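Local structure of Ras-associated and pleckstrin homology domains-containing protein 1 (Homo sapiens, 4GN1) at residues 47-51 with 60-64; 44-48 with 91-96; 8-13 with 82-86. The protein mediates localized membrane signals, is implicated in regulating lamellipodial dynamics, and targets EVL and VASP to the leading edge. One frame throughout, in Å; residues are numbered along the deposited sequence.

Contact 1: 47-51 with 60-64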
ATOM      1  N   TRP A  47      -0.593  -0.623  15.060  1.00 23.52           N
ATOM      2  CA  TRP A  47       0.761  -0.072  15.064  1.00 21.95           C
ATOM      3  C   TRP A  47       1.469  -0.474  13.812  1.00 20.79           C
ATOM      4  O   TRP A  47       1.450  -1.637  13.422  1.00 22.15           O
ATOM      5  CB  TRP A  47       1.545  -0.463  16.318  1.00 21.30           C
ATOM      6  CG  TRP A  47       0.987   0.255  17.521  1.00 22.34           C
ATOM      7  CD1 TRP A  47       0.143  -0.261  18.494  1.00 23.42           C
ATOM      8  CD2 TRP A  47       1.150   1.671  17.874  1.00 22.35           C
ATOM      9  NE1 TRP A  47      -0.198   0.708  19.415  1.00 24.34           N
ATOM     10  CE2 TRP A  47       0.374   1.881  19.106  1.00 23.56           C
ATOM     11  CE3 TRP A  47       1.852   2.737  17.331  1.00 21.81           C
ATOM     12  CZ2 TRP A  47       0.311   3.111  19.739  1.00 24.33           C
ATOM     13  CZ3 TRP A  47       1.789   3.978  17.982  1.00 22.96           C
ATOM     14  CH2 TRP A  47       1.037   4.158  19.159  1.00 24.16           C
ATOM     15  N   SER A  48       2.074   0.500  13.152  1.00 19.22           N
ATOM     16  CA  SER A  48       2.600   0.298  11.826  1.00 17.90           C
ATOM     17  C   SER A  48       3.980   0.905  11.684  1.00 16.57           C
ATOM     18  O   SER A  48       4.355   1.828  12.402  1.00 16.41           O
ATOM     19  CB  SER A  48       1.660   0.946  10.807  1.00 18.91           C
ATOM     20  OG  SER A  48       0.357   0.361  10.855  1.00 20.84           O
ATOM     21  N   LEU A  49       4.732   0.380  10.741  1.00 15.49           N
ATOM     22  CA  LEU A  49       5.986   0.975  10.381  1.00 15.30           C
ATOM     23  C   LEU A  49       5.795   1.488   8.974  1.00 15.79           C
ATOM     24  O   LEU A  49       5.361   0.756   8.055  1.00 15.43           O
ATOM     25  CB  LEU A  49       7.126  -0.031  10.457  1.00 14.45           C
ATOM     26  CG  LEU A  49       8.539   0.554  10.526  1.00 14.57           C
ATOM     27  CD1 LEU A  49       8.834   1.333  11.817  1.00 14.61           C
ATOM     28  CD2 LEU A  49       9.546  -0.572  10.352  1.00 14.02           C
ATOM     29  N   VAL A  50       6.098   2.766   8.824  1.00 16.33           N
ATOM     30  CA  VAL A  50       5.838   3.493   7.608  1.00 16.60           C
ATOM     31  C   VAL A  50       7.176   4.025   7.102  1.00 17.14           C
ATOM     32  O   VAL A  50       7.980   4.533   7.901  1.00 16.65           O
ATOM     33  CB  VAL A  50       4.893   4.669   7.935  1.00 17.33           C
ATOM     34  CG1 VAL A  50       4.636   5.530   6.710  1.00 17.42           C
ATOM     35  CG2 VAL A  50       3.592   4.167   8.562  1.00 16.79           C
ATOM     36  N   GLU A  51       7.431   3.903   5.795  1.00 17.88           N
ATOM     37  CA  GLU A  51       8.610   4.561   5.193  1.00 18.68           C
ATOM     38  C   GLU A  51       8.171   5.716   4.315  1.00 19.46           C
ATOM     39  O   GLU A  51       7.128   5.621   3.655  1.00 19.74           O
ATOM     40  CB  GLU A  51       9.519   3.574   4.416  1.00 19.32           C
ATOM     41  CG  GLU A  51       8.980   3.044   3.088  1.00 19.98           C
ATOM     42  CD  GLU A  51       9.923   2.073   2.386  1.00 20.21           C
ATOM     43  OE1 GLU A  51       9.443   1.247   1.598  1.00 21.39           O
ATOM     44  OE2 GLU A  51      11.143   2.104   2.614  1.00 21.50           O
ATOM     45  N   ARG A  60       4.671   4.490   2.310  1.00 17.77           N
ATOM     46  CA  ARG A  60       3.884   3.274   2.413  1.00 16.59           C
ATOM     47  C   ARG A  60       4.018   2.631   3.771  1.00 15.41           C
ATOM     48  O   ARG A  60       5.047   2.772   4.456  1.00 15.36           O
ATOM     49  CB  ARG A  60       4.235   2.272   1.299  1.00 16.92           C
ATOM     50  CG  ARG A  60       5.638   1.672   1.313  1.00 16.99           C
ATOM     51  CD  ARG A  60       5.805   0.575   0.228  1.00 17.24           C
ATOM     52  NE  ARG A  60       7.002  -0.237   0.458  1.00 16.25           N
ATOM     53  CZ  ARG A  60       6.985  -1.493   0.931  1.00 16.64           C
ATOM     54  NH1 ARG A  60       5.839  -2.114   1.208  1.00 16.01           N
ATOM     55  NH2 ARG A  60       8.126  -2.144   1.129  1.00 16.42           N
ATOM     56  N   ILE A  61       2.962   1.938   4.166  1.00 14.71           N
ATOM     57  CA  ILE A  61       3.009   1.084   5.327  1.00 14.01           C
ATOM     58  C   ILE A  61       3.571  -0.254   4.863  1.00 13.51           C
ATOM     59  O   ILE A  61       3.019  -0.878   3.969  1.00 13.37           O
ATOM     60  CB  ILE A  61       1.610   0.894   5.923  1.00 14.41           C
ATOM     61  CG1 ILE A  61       0.994   2.245   6.260  1.00 14.68           C
ATOM     62  CG2 ILE A  61       1.640  -0.042   7.141  1.00 14.20           C
ATOM     63  CD1 ILE A  61      -0.517   2.274   6.137  1.00 15.57           C
ATOM     64  N   PHE A  62       4.699  -0.663   5.436  1.00 13.11           N
ATOM     65  CA  PHE A  62       5.286  -1.970   5.147  1.00 12.85           C
ATOM     66  C   PHE A  62       4.280  -3.028   5.500  1.00 13.25           C
ATOM     67  O   PHE A  62       3.518  -2.839   6.447  1.00 12.87           O
ATOM     68  CB  PHE A  62       6.494  -2.219   6.041  1.00 12.65           C
ATOM     69  CG  PHE A  62       7.696  -1.421   5.679  1.00 12.57           C
ATOM     70  CD1 PHE A  62       8.374  -1.664   4.502  1.00 12.80           C
ATOM     71  CD2 PHE A  62       8.158  -0.434   6.522  1.00 12.64           C
ATOM     72  CE1 PHE A  62       9.496  -0.939   4.168  1.00 12.74           C
ATOM     73  CE2 PHE A  62       9.292   0.291   6.198  1.00 12.84           C
ATOM     74  CZ  PHE A  62       9.963   0.031   5.024  1.00 13.03           C
ATOM     75  N   GLU A  63       4.276  -4.139   4.759  1.00 13.71           N
ATOM     76  CA  GLU A  63       3.570  -5.316   5.246  1.00 14.74           C
ATOM     77  C   GLU A  63       4.455  -6.013   6.288  1.00 14.88           C
ATOM     78  O   GLU A  63       5.701  -6.020   6.197  1.00 14.08           O
ATOM     79  CB  GLU A  63       3.173  -6.277   4.114  1.00 15.37           C
ATOM     80  CG  GLU A  63       2.566  -5.611   2.871  1.00 15.37           C
ATOM     81  CD  GLU A  63       1.281  -4.819   3.132  1.00 16.05           C
ATOM     82  OE1 GLU A  63       1.027  -3.879   2.328  1.00 16.14           O
ATOM     83  OE2 GLU A  63       0.506  -5.135   4.085  1.00 15.96           O
ATOM     84  N   ASP A  64       3.792  -6.599   7.274  1.00 15.41           N
ATOM     85  CA  ASP A  64       4.458  -7.105   8.474  1.00 15.84           C
ATOM     86  C   ASP A  64       5.378  -8.289   8.262  1.00 16.11           C
ATOM     87  O   ASP A  64       6.269  -8.563   9.077  1.00 16.66           O
ATOM     88  CB  ASP A  64       3.406  -7.413   9.526  1.00 16.41           C
ATOM     89  CG  ASP A  64       2.814  -6.154  10.100  1.00 16.44           C
ATOM     90  OD1 ASP A  64       3.472  -5.090   9.953  1.00 15.18           O
ATOM     91  OD2 ASP A  64       1.699  -6.228  10.673  1.00 17.78           O
TER
HETATM   92  O   HOH W   1       3.756  -2.073   9.271  1.00  9.41           O

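Contact 2: 44-48 with 91-96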
ATOM      1  N   SER A  44      -1.453  -3.486  19.775  1.00 36.02           N
ATOM      2  CA  SER A  44      -2.501  -3.272  18.786  1.00 35.41           C
ATOM      3  C   SER A  44      -1.997  -3.639  17.404  1.00 34.41           C
ATOM      4  O   SER A  44      -0.851  -3.332  17.006  1.00 34.37           O
ATOM      5  CB  SER A  44      -3.017  -1.834  18.758  1.00 34.60           C
ATOM      6  OG  SER A  44      -3.727  -1.618  17.561  1.00 32.39           O
ATOM      7  N   LEU A  45      -2.884  -4.286  16.671  1.00 33.14           N
ATOM      8  CA  LEU A  45      -2.611  -4.712  15.326  1.00 31.91           C
ATOM      9  C   LEU A  45      -2.416  -3.494  14.401  1.00 31.03           C
ATOM     10  O   LEU A  45      -1.860  -3.656  13.312  1.00 30.58           O
ATOM     11  CB  LEU A  45      -3.779  -5.581  14.829  1.00 33.15           C
ATOM     12  CG  LEU A  45      -5.062  -4.911  14.300  1.00 32.91           C
ATOM     13  CD1 LEU A  45      -5.940  -5.955  13.640  1.00 35.56           C
ATOM     14  CD2 LEU A  45      -5.855  -4.163  15.359  1.00 33.06           C
ATOM     15  N   ASP A  46      -2.871  -2.308  14.840  1.00 28.94           N
ATOM     16  CA  ASP A  46      -2.792  -1.057  14.063  1.00 27.87           C
ATOM     17  C   ASP A  46      -1.469  -0.269  14.118  1.00 25.68           C
ATOM     18  O   ASP A  46      -1.268   0.665  13.317  1.00 23.99           O
ATOM     19  CB  ASP A  46      -3.936  -0.119  14.427  1.00 31.05           C
ATOM     20  CG  ASP A  46      -5.276  -0.608  13.903  1.00 34.79           C
ATOM     21  OD1 ASP A  46      -5.349  -1.089  12.742  1.00 38.14           O
ATOM     22  OD2 ASP A  46      -6.262  -0.510  14.654  1.00 35.68           O
ATOM     23  N   TRP A  47      -0.593  -0.623  15.060  1.00 23.52           N
ATOM     24  CA  TRP A  47       0.761  -0.072  15.064  1.00 21.95           C
ATOM     25  C   TRP A  47       1.469  -0.474  13.812  1.00 20.79           C
ATOM     26  O   TRP A  47       1.450  -1.637  13.422  1.00 22.15           O
ATOM     27  CB  TRP A  47       1.545  -0.463  16.318  1.00 21.30           C
ATOM     28  CG  TRP A  47       0.987   0.255  17.521  1.00 22.34           C
ATOM     29  CD1 TRP A  47       0.143  -0.261  18.494  1.00 23.42           C
ATOM     30  CD2 TRP A  47       1.150   1.671  17.874  1.00 22.35           C
ATOM     31  NE1 TRP A  47      -0.198   0.708  19.415  1.00 24.34           N
ATOM     32  CE2 TRP A  47       0.374   1.881  19.106  1.00 23.56           C
ATOM     33  CE3 TRP A  47       1.852   2.737  17.331  1.00 21.81           C
ATOM     34  CZ2 TRP A  47       0.311   3.111  19.739  1.00 24.33           C
ATOM     35  CZ3 TRP A  47       1.789   3.978  17.982  1.00 22.96           C
ATOM     36  CH2 TRP A  47       1.037   4.158  19.159  1.00 24.16           C
ATOM     37  N   SER A  48       2.074   0.500  13.152  1.00 19.22           N
ATOM     38  CA  SER A  48       2.600   0.298  11.826  1.00 17.90           C
ATOM     39  C   SER A  48       3.980   0.905  11.684  1.00 16.57           C
ATOM     40  O   SER A  48       4.355   1.828  12.402  1.00 16.41           O
ATOM     41  CB  SER A  48       1.660   0.946  10.807  1.00 18.91           C
ATOM     42  OG  SER A  48       0.357   0.361  10.855  1.00 20.84           O
ATOM     43  N   LYS A  91      -4.000  -0.069   7.611  1.00 29.41           N
ATOM     44  CA  LYS A  91      -3.273  -1.349   7.433  1.00 27.31           C
ATOM     45  C   LYS A  91      -4.196  -2.567   7.445  1.00 25.63           C
ATOM     46  O   LYS A  91      -4.098  -3.426   6.578  1.00 25.08           O
ATOM     47  CB  LYS A  91      -2.102  -1.528   8.437  1.00 27.11           C
ATOM     48  CG  LYS A  91      -1.313  -2.825   8.197  1.00 28.10           C
ATOM     49  CD  LYS A  91      -0.032  -2.969   9.036  1.00 30.33           C
ATOM     50  CE  LYS A  91      -0.304  -3.152  10.543  1.00 28.63           C
ATOM     51  NZ  LYS A  91       0.940  -3.361  11.332  1.00 25.86           N
ATOM     52  N   TYR A  92      -5.075  -2.648   8.431  1.00 25.08           N
ATOM     53  CA  TYR A  92      -5.990  -3.782   8.485  1.00 26.30           C
ATOM     54  C   TYR A  92      -7.467  -3.426   8.319  1.00 26.92           C
ATOM     55  O   TYR A  92      -8.341  -4.220   8.675  1.00 28.27           O
ATOM     56  CB  TYR A  92      -5.749  -4.626   9.744  1.00 25.80           C
ATOM     57  CG  TYR A  92      -4.408  -5.313   9.691  1.00 25.80           C
ATOM     58  CD1 TYR A  92      -4.059  -6.138   8.600  1.00 25.25           C
ATOM     59  CD2 TYR A  92      -3.469  -5.126  10.703  1.00 24.72           C
ATOM     60  CE1 TYR A  92      -2.825  -6.755   8.535  1.00 24.21           C
ATOM     61  CE2 TYR A  92      -2.240  -5.743  10.648  1.00 24.22           C
ATOM     62  CZ  TYR A  92      -1.923  -6.555   9.567  1.00 24.24           C
ATOM     63  OH  TYR A  92      -0.690  -7.140   9.521  1.00 24.05           O
ATOM     64  N   ALA A  93      -7.743  -2.242   7.775  1.00 27.04           N
ATOM     65  CA  ALA A  93      -9.129  -1.808   7.567  1.00 28.76           C
ATOM     66  C   ALA A  93      -9.845  -2.924   6.800  1.00 30.42           C
ATOM     67  O   ALA A  93     -10.776  -3.545   7.308  1.00 31.46           O
ATOM     68  CB  ALA A  93      -9.194  -0.486   6.811  1.00 27.57           C
ATOM     69  N   LEU A  94      -9.333  -3.213   5.609  1.00 30.54           N
ATOM     70  CA  LEU A  94      -9.808  -4.297   4.761  1.00 31.17           C
ATOM     71  C   LEU A  94     -10.213  -5.585   5.505  1.00 31.31           C
ATOM     72  O   LEU A  94     -11.174  -6.255   5.126  1.00 33.17           O
ATOM     73  CB  LEU A  94      -8.733  -4.592   3.709  1.00 30.93           C
ATOM     74  CG  LEU A  94      -8.657  -5.996   3.131  1.00 31.55           C
ATOM     75  CD1 LEU A  94      -9.693  -6.093   2.026  1.00 33.47           C
ATOM     76  CD2 LEU A  94      -7.275  -6.295   2.582  1.00 31.32           C
ATOM     77  N   PHE A  95      -9.494  -5.934   6.556  1.00 29.69           N
ATOM     78  CA  PHE A  95      -9.774  -7.175   7.257  1.00 30.31           C
ATOM     79  C   PHE A  95     -10.831  -7.021   8.324  1.00 31.80           C
ATOM     80  O   PHE A  95     -11.584  -7.957   8.567  1.00 32.61           O
ATOM     81  CB  PHE A  95      -8.501  -7.739   7.855  1.00 30.25           C
ATOM     82  CG  PHE A  95      -7.605  -8.338   6.832  1.00 29.02           C
ATOM     83  CD1 PHE A  95      -7.711  -9.689   6.512  1.00 29.40           C
ATOM     84  CD2 PHE A  95      -6.715  -7.542   6.134  1.00 27.38           C
ATOM     85  CE1 PHE A  95      -6.911 -10.244   5.539  1.00 28.78           C
ATOM     86  CE2 PHE A  95      -5.918  -8.084   5.151  1.00 27.67           C
ATOM     87  CZ  PHE A  95      -6.016  -9.438   4.852  1.00 28.67           C
ATOM     88  N   LYS A  96     -10.856  -5.845   8.963  1.00 31.28           N
ATOM     89  CA  LYS A  96     -11.872  -5.487   9.939  1.00 31.49           C
ATOM     90  C   LYS A  96     -13.269  -5.420   9.312  1.00 32.94           C
ATOM     91  O   LYS A  96     -14.239  -5.858   9.923  1.00 32.70           O
ATOM     92  CB  LYS A  96     -11.537  -4.138  10.549  1.00 30.98           C
ATOM     93  CG  LYS A  96     -10.154  -4.047  11.170  1.00 29.85           C
ATOM     94  CD  LYS A  96     -10.078  -2.840  12.093  1.00 29.86           C
ATOM     95  CE  LYS A  96      -8.649  -2.400  12.361  1.00 28.61           C
ATOM     96  NZ  LYS A  96      -8.652  -0.942  12.648  1.00 28.45           N
TER

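Contact 3: 8-13 with 82-86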
ATOM      1  N   ILE A   8      18.655   1.299  13.466  1.00 20.99           N
ATOM      2  CA  ILE A   8      17.815   2.203  12.693  1.00 19.85           C
ATOM      3  C   ILE A   8      17.336   3.364  13.565  1.00 19.92           C
ATOM      4  O   ILE A   8      17.334   3.269  14.791  1.00 20.03           O
ATOM      5  CB  ILE A   8      16.596   1.465  12.089  1.00 18.41           C
ATOM      6  CG1 ILE A   8      15.692   0.914  13.193  1.00 18.20           C
ATOM      7  CG2 ILE A   8      17.077   0.334  11.199  1.00 17.86           C
ATOM      8  CD1 ILE A   8      14.345   0.438  12.709  1.00 17.93           C
ATOM      9  N   ARG A   9      16.953   4.458  12.920  1.00 20.54           N
ATOM     10  CA  ARG A   9      16.330   5.582  13.607  1.00 21.97           C
ATOM     11  C   ARG A   9      14.886   5.650  13.173  1.00 20.17           C
ATOM     12  O   ARG A   9      14.597   5.636  11.983  1.00 18.69           O
ATOM     13  CB  ARG A   9      17.024   6.908  13.282  1.00 24.77           C
ATOM     14  CG  ARG A   9      16.614   8.059  14.184  1.00 27.48           C
ATOM     15  CD  ARG A   9      17.643   9.180  14.148  1.00 32.62           C
ATOM     16  NE  ARG A   9      17.536  10.014  12.951  1.00 35.98           N
ATOM     17  CZ  ARG A   9      16.849  11.162  12.891  1.00 39.66           C
ATOM     18  NH1 ARG A   9      16.206  11.618  13.974  1.00 41.42           N
ATOM     19  NH2 ARG A   9      16.813  11.871  11.753  1.00 38.96           N
ATOM     20  N   VAL A  10      13.998   5.734  14.157  1.00 19.70           N
ATOM     21  CA  VAL A  10      12.558   5.696  13.926  1.00 19.97           C
ATOM     22  C   VAL A  10      11.916   6.956  14.482  1.00 20.79           C
ATOM     23  O   VAL A  10      12.153   7.312  15.644  1.00 21.10           O
ATOM     24  CB  VAL A  10      11.890   4.464  14.601  1.00 19.38           C
ATOM     25  CG1 VAL A  10      10.420   4.410  14.265  1.00 18.89           C
ATOM     26  CG2 VAL A  10      12.527   3.171  14.144  1.00 18.56           C
ATOM     27  N   HIS A  11      11.099   7.611  13.658  1.00 21.21           N
ATOM     28  CA  HIS A  11      10.277   8.740  14.118  1.00 23.63           C
ATOM     29  C   HIS A  11       8.991   8.305  14.733  1.00 24.92           C
ATOM     30  O   HIS A  11       8.224   7.547  14.138  1.00 23.76           O
ATOM     31  CB  HIS A  11      10.061   9.759  13.012  1.00 23.88           C
ATOM     32  CG  HIS A  11      11.351  10.359  12.513  1.00 24.99           C
ATOM     33  ND1 HIS A  11      12.194   9.689  11.683  1.00 24.60           N
ATOM     34  CD2 HIS A  11      11.964  11.566  12.805  1.00 26.29           C
ATOM     35  CE1 HIS A  11      13.274  10.449  11.441  1.00 25.87           C
ATOM     36  NE2 HIS A  11      13.132  11.600  12.126  1.00 27.52           N
ATOM     37  N   MET A  12       8.767   8.756  15.962  1.00 28.35           N
ATOM     38  CA  MET A  12       7.558   8.384  16.701  1.00 31.77           C
ATOM     39  C   MET A  12       6.413   9.312  16.359  1.00 35.69           C
ATOM     40  O   MET A  12       6.538  10.245  15.537  1.00 35.81           O
ATOM     41  CB  MET A  12       7.784   8.313  18.226  1.00 31.35           C
ATOM     42  CG  MET A  12       9.039   7.552  18.648  1.00 30.44           C
ATOM     43  SD  MET A  12       9.122   5.842  18.054  1.00 29.43           S
ATOM     44  CE  MET A  12       8.411   4.936  19.448  1.00 29.69           C
ATOM     45  N   SER A  13       5.291   9.033  16.999  1.00 40.46           N
ATOM     46  CA  SER A  13       4.019   9.629  16.640  1.00 46.14           C
ATOM     47  C   SER A  13       4.020  11.118  16.959  1.00 49.26           C
ATOM     48  O   SER A  13       3.297  11.883  16.324  1.00 51.97           O
ATOM     49  CB  SER A  13       2.886   8.910  17.376  1.00 49.44           C
ATOM     50  OG  SER A  13       3.239   7.554  17.654  1.00 51.79           O
ATOM     51  N   LYS A  82      12.586   8.382   5.726  1.00 25.70           N
ATOM     52  CA  LYS A  82      12.353   8.211   7.155  1.00 25.00           C
ATOM     53  C   LYS A  82      11.556   6.943   7.440  1.00 22.98           C
ATOM     54  O   LYS A  82      10.763   6.471   6.606  1.00 22.57           O
ATOM     55  CB  LYS A  82      11.584   9.406   7.716  1.00 26.60           C
ATOM     56  CG  LYS A  82      12.286  10.736   7.572  1.00 29.40           C
ATOM     57  CD  LYS A  82      11.457  11.823   8.240  1.00 32.69           C
ATOM     58  CE  LYS A  82      12.194  13.162   8.287  1.00 34.70           C
ATOM     59  NZ  LYS A  82      11.289  14.251   8.784  1.00 36.20           N
ATOM     60  N   LEU A  83      11.775   6.399   8.624  1.00 20.70           N
ATOM     61  CA  LEU A  83      10.949   5.349   9.148  1.00 18.60           C
ATOM     62  C   LEU A  83      10.061   6.010  10.175  1.00 18.78           C
ATOM     63  O   LEU A  83      10.512   6.890  10.924  1.00 18.86           O
ATOM     64  CB  LEU A  83      11.809   4.279   9.793  1.00 18.27           C
ATOM     65  CG  LEU A  83      12.048   2.943   9.070  1.00 18.48           C
ATOM     66  CD1 LEU A  83      11.946   3.017   7.554  1.00 18.11           C
ATOM     67  CD2 LEU A  83      13.353   2.295   9.493  1.00 17.92           C
ATOM     68  N   ILE A  84       8.793   5.609  10.194  1.00 17.90           N
ATOM     69  CA  ILE A  84       7.844   6.181  11.115  1.00 18.44           C
ATOM     70  C   ILE A  84       7.004   5.098  11.790  1.00 17.95           C
ATOM     71  O   ILE A  84       6.365   4.271  11.126  1.00 17.29           O
ATOM     72  CB  ILE A  84       6.912   7.213  10.435  1.00 18.88           C
ATOM     73  CG1 ILE A  84       7.707   8.154   9.532  1.00 19.69           C
ATOM     74  CG2 ILE A  84       6.150   8.007  11.489  1.00 19.74           C
ATOM     75  CD1 ILE A  84       6.907   9.297   8.925  1.00 20.77           C
ATOM     76  N   PHE A  85       6.984   5.155  13.119  1.00 18.18           N
ATOM     77  CA  PHE A  85       6.213   4.249  13.935  1.00 17.66           C
ATOM     78  C   PHE A  85       4.976   4.977  14.417  1.00 18.63           C
ATOM     79  O   PHE A  85       5.077   5.879  15.225  1.00 19.50           O
ATOM     80  CB  PHE A  85       7.070   3.792  15.105  1.00 17.28           C
ATOM     81  CG  PHE A  85       6.335   2.984  16.119  1.00 17.03           C
ATOM     82  CD1 PHE A  85       5.889   1.703  15.817  1.00 16.53           C
ATOM     83  CD2 PHE A  85       6.107   3.489  17.371  1.00 17.52           C
ATOM     84  CE1 PHE A  85       5.222   0.945  16.763  1.00 16.89           C
ATOM     85  CE2 PHE A  85       5.443   2.739  18.325  1.00 18.05           C
ATOM     86  CZ  PHE A  85       5.002   1.469  18.026  1.00 17.64           C
ATOM     87  N   MET A  86       3.819   4.599  13.884  1.00 19.56           N
ATOM     88  CA  MET A  86       2.518   5.224  14.205  1.00 21.62           C
ATOM     89  C   MET A  86       1.373   4.244  13.961  1.00 21.39           C
ATOM     90  O   MET A  86       1.515   3.293  13.212  1.00 20.93           O
ATOM     91  CB  MET A  86       2.272   6.475  13.348  1.00 22.98           C
ATOM     92  CG  MET A  86       2.389   6.238  11.845  1.00 23.93           C
ATOM     93  SD  MET A  86       2.344   7.756  10.849  1.00 28.83           S
ATOM     94  CE  MET A  86       0.971   8.605  11.652  1.00 25.20           C
TER
HETATM   95  O   HOH W   2      13.651   7.520  10.130  1.00 27.39           O

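Contact 1: 47-51 with 60-64
Glu51 and Arg60 face each other as an antiparallel hydrogen-bonded pair, Glu51 N to Arg60 O at 3.0 Å and Arg60 N to Glu51 O at 3.0 Å. A third backbone bond, Phe62 N to Leu49 O at 3.1 Å, carries the pairing past the last strand residue, Ile61. The side chains of Glu51 and Arg60 run side by side and close a salt bridge, Glu51 OE1 to Arg60 NE at 3.1 Å; as a hydrogen bond it is weak, bent to 131°, with the carboxylate and guanidinium planes 62° apart. Each has another partner, Glu66 for Arg60 and Trp75 NE1 for Glu51 OE2. This is the beta hairpin of strands 47-53 and 58-61 in the ubiquitin-like Ras-associating domain. Among apolar contacts, Val50 CG2 meets Ile61 CG1 at 4.0 Å, and Phe62 CD2 rests against Leu49 CD2. Phe62 CG lies anti to its own carbonyl carbon (chi1 -73°), which turns the ring back toward strand 47-51. There the Glu51 carboxylate approaches the ring obliquely, CD 3.3 Å from Phe62 CZ. Where the strands part, a water accepts from Leu49 N at 3.0 Å and lies within hydrogen-bonding distance of Phe62 O and Asp64 OD1.

Contact 2: 44-48 with 91-96
A type I beta turn, Ser44 to Trp47, presents two backbone carbonyls and a carboxylate to Lys91 and Tyr92, just before the short helix 93-96, and to Lys96 within it. Lys91 CG stands opposite the backbone N (chi1 -177°) and the chain kinks once, at chi3 (68°), a shape that brings Lys91 NZ to Trp47 O at 2.8 Å with the donor tilted 26° from the carbonyl plane. The adjoining methylene, Lys91 CE, lies 3.2 Å from Leu45 O, and the aliphatic part of the chain runs past Ser48 OG, which itself donates to Asp46 O. Asp64 forms a salt bridge with the same ammonium group, so a buried lysine is held between a carbonyl and a carboxylate, a setting that would probably favour its charged form.

The turn leads into strand 47-53 of the Ras-associating domain and is braced from within by an ST turn, Asp46 N to Ser44 OG at 2.9 Å. Beside it Leu45 O lies at the edge of the Tyr92 ring, near the ring plane, 3.4 Å from Tyr92 CD2, while CG of Lys91 covers one ring face. Leu45 CD1 packs on Tyr92 CD2 at 3.9 Å, and the tyrosine hydroxyl bonds to Asp64 OD2. Tyr92 is also the N-cap residue of helix 93-96, where its carbonyl accepts from both Phe95 N and Lys96 N. One turn further on, the extended chain of Lys96 meets Asp46 from the opposite direction: Lys96 NZ forms a salt bridge with Asp46 OD2 at 3.2 Å, on the syn lone pair of that oxygen, and a weaker bond to Asp46 OD1. Tyr248 of helix 242-251 touches both Leu45 and Tyr92.

Contact 3: 8-13 with 82-86
Leu83 O takes two N-H groups from one residue, His11: the backbone N at 2.9 Å, nearly straight at 167°, and the ring ND1 in a longer, weak bond. The oxygen lies at the edge of the imidazole, in its plane. A water in that same plane accepts from Leu83 N at 2.7 Å and, weakly, from His11 ND1, whose hydrogen is thus shared between Leu83 O and the water; it donates to Arg9 O, bridging the strands just before direct pairing begins. From there the parallel register is taken up by Phe85 N to His11 O at 2.9 Å. Lys82 approaches the imidazole across its face, CD 4.1 Å from the ring centroid and 18° off the normal, a CH-pi contact made by an extended lysine chain crossing the histidine at about a right angle.

Strands 5-11 and 83-87 are the parallel neighbours central to the ubiquitin-like fold of the Ras-associating domain. Val10 CG1 presses on Phe85 CB at 3.5 Å, and Ile8 CD1 crosses to Leu83 CD2. The Met12 chain, bent at chi2 (-57°) and again at chi3, folds its CE back to 3.4 Å from Phe85 CD2, with the sulfur oblique to the ring as a Met-aromatic contact; both residues reach helix 28-39. The bonds of His11 N and O fix the register, and the imidazole, weakly bonded at its edge and covered on one face, is probably limited in its rotation.

In the fold
Contacts 1 and 3 lie within the ubiquitin-like Ras-associating domain; contact 2 joins its strand 47-53 to helix 93-96. Contacts 1 and 3 have centres about 10 Å apart and are stitched together by strand 47-53 pairing with strand 83-87: Val50 O lies 2.7 Å from Ile84 N and Ser48 N lies 2.8 Å from Met86 O, while Trp47 stacks on Phe85. Through these same Trp47 and Ser48 contact 2 meets contact 3, centres about 18 Å apart. Its centre is about 10 Å from contact 1, a largely polar link: Asp64 OD2 receives Lys91 NZ at 3.0 Å and approaches Tyr92 OH at 2.8 Å. A malonate ion, probably from crystallisation, sits by Arg60 and Glu51.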